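Local coordinates for protein O-methyltransferase (Burkholderia thailandensis, PDB 3MCZ) that probably transfers a methyl group from S-adenosylmethionine to a hydroxyl oxygen of a small-molecule acceptor, working as a dimer, at residues S38-H42 / Q118-W122; P137-E143 / M308-N312. All coordinates share one frame; numbering follows the deposited sequence.

Contact 1 (S38-H42 / Q118-W122); sequences SAILH and QYLQW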
loop_
_atom_site.group_PDB
_atom_site.type_symbol
_atom_site.label_atom_id
_atom_site.label_comp_id
_atom_site.label_asym_id
_atom_site.label_seq_id
_atom_site.Cartn_x
_atom_site.Cartn_y
_atom_site.Cartn_z
ATOM N N SER A 38 0.962 4.700 -0.571
ATOM C CA SER A 38 2.389 4.464 -0.885
ATOM C C SER A 38 2.769 5.152 -2.159
ATOM O O SER A 38 3.773 5.889 -2.205
ATOM C CB SER A 38 2.707 2.962 -1.006
ATOM O OG SER A 38 2.348 2.300 0.189
ATOM N N ALA A 39 1.972 4.898 -3.207
ATOM C CA ALA A 39 2.268 5.432 -4.549
ATOM C C ALA A 39 2.329 6.956 -4.562
ATOM O O ALA A 39 3.168 7.534 -5.229
ATOM C CB ALA A 39 1.254 4.938 -5.529
ATOM N N ILE A 40 1.443 7.602 -3.803
ATOM C CA ILE A 40 1.423 9.077 -3.703
ATOM C C ILE A 40 2.756 9.598 -3.119
ATOM O O ILE A 40 3.380 10.515 -3.668
ATOM C CB ILE A 40 0.253 9.540 -2.832
ATOM C CG1 ILE A 40 -1.064 9.187 -3.509
ATOM C CG2 ILE A 40 0.356 11.062 -2.483
ATOM C CD1 ILE A 40 -2.269 9.288 -2.552
ATOM N N LEU A 41 3.173 9.023 -1.994
ATOM C CA LEU A 41 4.435 9.398 -1.410
ATOM C C LEU A 41 5.608 9.088 -2.304
ATOM O O LEU A 41 6.535 9.888 -2.413
ATOM C CB LEU A 41 4.624 8.707 -0.062
ATOM C CG LEU A 41 5.917 9.048 0.700
ATOM C CD1 LEU A 41 6.127 10.567 0.915
ATOM C CD2 LEU A 41 5.963 8.239 2.040
ATOM N N HIS A 42 5.588 7.909 -2.926
ATOM C CA HIS A 42 6.640 7.532 -3.838
ATOM C C HIS A 42 6.772 8.572 -4.922
ATOM O O HIS A 42 7.903 8.987 -5.248
ATOM C CB HIS A 42 6.441 6.137 -4.475
ATOM C CG HIS A 42 6.393 4.991 -3.495
ATOM N ND1 HIS A 42 5.825 3.784 -3.829
ATOM C CD2 HIS A 42 6.770 4.880 -2.199
ATOM C CE1 HIS A 42 5.872 2.965 -2.796
ATOM N NE2 HIS A 42 6.413 3.615 -1.778
ATOM N N GLN A 118 11.940 1.144 -1.628
ATOM C CA GLN A 118 10.568 0.637 -1.537
ATOM C C GLN A 118 9.800 0.790 -2.862
ATOM O O GLN A 118 9.190 -0.156 -3.331
ATOM C CB GLN A 118 9.837 1.286 -0.385
ATOM C CG GLN A 118 10.366 0.867 1.004
ATOM C CD GLN A 118 9.898 1.780 2.117
ATOM O OE1 GLN A 118 9.717 2.989 1.914
ATOM N NE2 GLN A 118 9.761 1.224 3.322
ATOM N N TYR A 119 9.816 1.952 -3.488
ATOM C CA TYR A 119 9.069 2.044 -4.743
ATOM C C TYR A 119 9.642 1.245 -5.876
ATOM O O TYR A 119 8.919 0.833 -6.765
ATOM C CB TYR A 119 8.727 3.464 -5.146
ATOM C CG TYR A 119 9.778 4.403 -5.597
ATOM C CD1 TYR A 119 10.483 4.202 -6.771
ATOM C CD2 TYR A 119 9.968 5.610 -4.907
ATOM C CE1 TYR A 119 11.402 5.134 -7.196
ATOM C CE2 TYR A 119 10.890 6.550 -5.330
ATOM C CZ TYR A 119 11.609 6.304 -6.467
ATOM O OH TYR A 119 12.539 7.242 -6.891
ATOM N N LEU A 120 10.934 0.948 -5.815
ATOM C CA LEU A 120 11.529 0.066 -6.830
ATOM C C LEU A 120 11.053 -1.407 -6.756
ATOM O O LEU A 120 11.340 -2.189 -7.686
ATOM C CB LEU A 120 13.070 0.145 -6.748
ATOM C CG LEU A 120 13.637 1.495 -7.240
ATOM C CD1 LEU A 120 15.165 1.589 -7.015
ATOM C CD2 LEU A 120 13.253 1.698 -8.737
ATOM N N GLN A 121 10.356 -1.805 -5.682
ATOM C CA GLN A 121 9.808 -3.178 -5.623
ATOM C C GLN A 121 8.329 -3.260 -6.035
ATOM O O GLN A 121 7.723 -4.336 -5.967
ATOM C CB GLN A 121 9.980 -3.811 -4.221
ATOM C CG GLN A 121 11.296 -3.492 -3.515
ATOM C CD GLN A 121 12.519 -3.667 -4.409
ATOM O OE1 GLN A 121 12.610 -4.630 -5.174
ATOM N NE2 GLN A 121 13.474 -2.733 -4.307
ATOM N N TRP A 122 7.763 -2.146 -6.513
ATOM C CA TRP A 122 6.329 -2.079 -6.799
ATOM C C TRP A 122 5.840 -3.158 -7.750
ATOM O O TRP A 122 4.771 -3.752 -7.558
ATOM C CB TRP A 122 5.988 -0.727 -7.416
ATOM C CG TRP A 122 4.512 -0.432 -7.552
ATOM C CD1 TRP A 122 3.730 -0.586 -8.660
ATOM C CD2 TRP A 122 3.676 0.143 -6.550
ATOM N NE1 TRP A 122 2.455 -0.165 -8.396
ATOM C CE2 TRP A 122 2.388 0.290 -7.114
ATOM C CE3 TRP A 122 3.893 0.580 -5.249
ATOM C CZ2 TRP A 122 1.328 0.840 -6.413
ATOM C CZ3 TRP A 122 2.810 1.108 -4.532
ATOM C CH2 TRP A 122 1.560 1.240 -5.124
#
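H42, W122 and Y119 form a small aromatic cluster where helix 35-46 meets the end of helix 112-119. The H42 imidazole is sandwiched. On one face sits Y119 CB, 3.4 Å from the centroid of the H42 ring, a CH-pi contact. The opposite face lies against its own helix: a chi1 of -61° lays the ring over S38 O and leaves the other face to Y119 CB. The phenol slides past in the other direction: Y119 CD2 comes within 3.6 Å of H42 CB, and the two ring planes are 50° apart.

W122 closes the type I turn that starts at Y119. Its CE3 lies at the edge of the imidazole, 4.0 Å from H42 CE1, and the two planes are nearly perpendicular at 89°. Farther round the indole, W122 CH2 packs 3.7 Å from A39 CB, while S38 CB meets the ring edge at CZ3.

Across these two segments the grip is van der Waals and CH-pi; the polar ends of S38, H42 and Q118 look to the second subunit. There L31 O is bonded by S38 OG, S32 O takes a hydrogen bond from H42 NE2, and S32 OG pairs with Q118 OE1. The W122 ring stacks on W122 of the second subunit. Within the chain, Y119 also packs on A46 and W122 on Y35. Helix 35-46 of the dimerisation domain thus meets helix 112-119 and the second subunit on one side, with its I40 and L41 packed on L83 and L85.

Contact 2 (P137-E143 / M308-N312); sequences PLAFQQE and MVNTN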
loop_
_atom_site.group_PDB
_atom_site.type_symbol
_atom_site.label_atom_id
_atom_site.label_comp_id
_atom_site.label_asym_id
_atom_site.label_seq_id
_atom_site.Cartn_x
_atom_site.Cartn_y
_atom_site.Cartn_z
ATOM N N PRO A 137 15.889 -18.545 -8.728
ATOM C CA PRO A 137 15.702 -17.105 -8.619
ATOM C C PRO A 137 15.031 -16.584 -9.876
ATOM O O PRO A 137 15.294 -17.082 -10.971
ATOM C CB PRO A 137 17.140 -16.545 -8.506
ATOM C CG PRO A 137 18.033 -17.699 -8.333
ATOM C CD PRO A 137 17.316 -18.907 -8.879
ATOM N N LEU A 138 14.155 -15.615 -9.721
ATOM C CA LEU A 138 13.458 -15.020 -10.861
ATOM C C LEU A 138 14.188 -13.755 -11.284
ATOM O O LEU A 138 14.982 -13.181 -10.525
ATOM C CB LEU A 138 12.009 -14.728 -10.490
ATOM C CG LEU A 138 11.155 -16.012 -10.305
ATOM C CD1 LEU A 138 9.692 -15.667 -10.134
ATOM C CD2 LEU A 138 11.282 -16.957 -11.506
ATOM N N ALA A 139 13.943 -13.350 -12.512
ATOM C CA ALA A 139 14.727 -12.268 -13.128
ATOM C C ALA A 139 14.681 -10.933 -12.356
ATOM O O ALA A 139 15.632 -10.167 -12.431
ATOM C CB ALA A 139 14.337 -12.098 -14.607
ATOM N N PHE A 140 13.633 -10.695 -11.560
ATOM C CA PHE A 140 13.471 -9.444 -10.772
ATOM C C PHE A 140 14.000 -9.462 -9.305
ATOM O O PHE A 140 14.093 -8.419 -8.637
ATOM C CB PHE A 140 12.000 -8.995 -10.820
ATOM C CG PHE A 140 11.003 -10.054 -10.358
ATOM C CD1 PHE A 140 10.767 -10.247 -9.020
ATOM C CD2 PHE A 140 10.340 -10.856 -11.272
ATOM C CE1 PHE A 140 9.851 -11.224 -8.595
ATOM C CE2 PHE A 140 9.434 -11.824 -10.868
ATOM C CZ PHE A 140 9.191 -12.006 -9.524
ATOM N N GLN A 141 14.390 -10.631 -8.797
ATOM C CA GLN A 141 14.897 -10.730 -7.441
ATOM C C GLN A 141 16.348 -10.211 -7.318
ATOM O O GLN A 141 17.057 -10.049 -8.333
ATOM C CB GLN A 141 14.773 -12.184 -6.955
ATOM C CG GLN A 141 13.292 -12.644 -6.885
ATOM C CD GLN A 141 13.115 -14.053 -6.352
ATOM O OE1 GLN A 141 13.463 -15.039 -7.035
ATOM N NE2 GLN A 141 12.564 -14.167 -5.126
ATOM N N GLN A 142 16.784 -9.953 -6.089
ATOM C CA GLN A 142 18.014 -9.173 -5.841
ATOM C C GLN A 142 19.289 -9.775 -6.422
ATOM O O GLN A 142 20.155 -9.051 -6.952
ATOM C CB GLN A 142 18.198 -8.927 -4.324
ATOM C CG GLN A 142 17.171 -7.947 -3.794
ATOM C CD GLN A 142 17.352 -7.600 -2.310
ATOM O OE1 GLN A 142 18.022 -8.324 -1.560
ATOM N NE2 GLN A 142 16.765 -6.473 -1.895
ATOM N N GLU A 143 19.405 -11.092 -6.330
ATOM C CA GLU A 143 20.578 -11.777 -6.850
ATOM C C GLU A 143 20.700 -11.619 -8.382
ATOM O O GLU A 143 21.822 -11.639 -8.903
ATOM C CB GLU A 143 20.649 -13.251 -6.384
ATOM C CG GLU A 143 19.432 -14.137 -6.705
ATOM C CD GLU A 143 18.368 -14.144 -5.616
ATOM O OE1 GLU A 143 18.053 -13.040 -5.106
ATOM O OE2 GLU A 143 17.846 -15.246 -5.269
HETATM N N MSE A 308 11.361 -13.595 1.100
HETATM C CA MSE A 308 11.023 -14.549 0.035
HETATM C C MSE A 308 10.737 -13.820 -1.272
HETATM O O MSE A 308 11.137 -14.281 -2.362
HETATM C CB MSE A 308 9.804 -15.392 0.462
HETATM C CG MSE A 308 9.507 -16.569 -0.439
HETATM SE SE MSE A 308 7.679 -17.005 -0.464
HETATM C CE MSE A 308 7.261 -15.851 -1.763
ATOM N N VAL A 309 10.065 -12.666 -1.208
ATOM C CA VAL A 309 9.883 -11.918 -2.460
ATOM C C VAL A 309 11.249 -11.418 -2.990
ATOM O O VAL A 309 11.491 -11.461 -4.220
ATOM C CB VAL A 309 8.857 -10.774 -2.324
ATOM C CG1 VAL A 309 8.880 -9.841 -3.554
ATOM C CG2 VAL A 309 7.448 -11.373 -2.083
ATOM N N ASN A 310 12.089 -10.916 -2.095
ATOM C CA ASN A 310 13.376 -10.325 -2.469
ATOM C C ASN A 310 14.426 -11.297 -3.001
ATOM O O ASN A 310 15.197 -10.936 -3.864
ATOM C CB ASN A 310 14.034 -9.580 -1.311
ATOM C CG ASN A 310 13.348 -8.249 -0.964
ATOM O OD1 ASN A 310 12.444 -7.774 -1.665
ATOM N ND2 ASN A 310 13.768 -7.668 0.189
ATOM N N THR A 311 14.492 -12.495 -2.461
ATOM C CA THR A 311 15.534 -13.443 -2.866
ATOM C C THR A 311 15.004 -14.893 -2.833
ATOM O O THR A 311 14.168 -15.240 -1.970
ATOM C CB THR A 311 16.806 -13.235 -1.962
ATOM O OG1 THR A 311 17.942 -13.795 -2.619
ATOM C CG2 THR A 311 16.665 -13.844 -0.606
ATOM N N ASN A 312 15.548 -15.754 -3.689
ATOM C CA ASN A 312 15.022 -17.122 -3.843
ATOM C C ASN A 312 14.826 -17.857 -2.509
ATOM O O ASN A 312 13.766 -18.366 -2.252
ATOM C CB ASN A 312 15.983 -17.957 -4.711
ATOM C CG ASN A 312 15.368 -19.267 -5.209
ATOM O OD1 ASN A 312 14.159 -19.439 -5.248
ATOM N ND2 ASN A 312 16.234 -20.224 -5.555
#
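Q141 reaches from the N-cap of helix 142-145 to the last turn of helix 298-310. Its CB lies 3.4 Å from N310 O, and CG comes equally close to V309 O. The chain then runs extended (chi2 -177°), carrying the amide over the helix end, and CD lies 3.7 Å from V309 O. At the tip the amide works both ways: NE2 donates to V309 O at 3.0 Å, approaching from above that carbonyl's plane, while OE1 turns back to accept L138 N on an in-plane lone pair. NE2 also comes within 3.1 Å of M308 O, at an angle too poor for a bond. Both amide ends are thus used, which fixes the flip of the group and ties the L138–Q141 turn to the helix.

Next door, Q142 N gives N310 O a nearly straight bond of 2.9 Å, and the Q142 and N310 amides stack with planes 19° apart. E143 holds the residues beyond the helix with both carboxylate oxygens: OE2 takes N312 N on its syn lone pair at 2.8 Å, and OE1 accepts T311 OG1 at 2.6 Å.

Helix 128-132 backs the junction through I131, which touches Q141 and selenomethionine M308. Helix 142-145 is thereby docked on the C-terminal end of helix 298-310.

In the fold
Along the chain both halves of contact 1 precede those of contact 2, and helix 128-132 leads from one to the other. Their centres are 18 Å apart; the nearest atoms come to about 5 Å without touching. Contact 1 brings in the dimerisation domain, whereas contact 2 lies within the methyltransferase domain range. Both reach the second subunit: contact 1 through several bonds and a ring stack, contact 2 more lightly, where N312 OD1 hydrogen-bonds K72 NZ of that subunit while N312 ND2 bonds E135 O of its own chain. One is aromatic, the other a hydrogen-bonded helix junction. Neither segment pair includes a strand of the seven-stranded Rossmann-like sheet, which in this family carries the S-adenosylmethionine site.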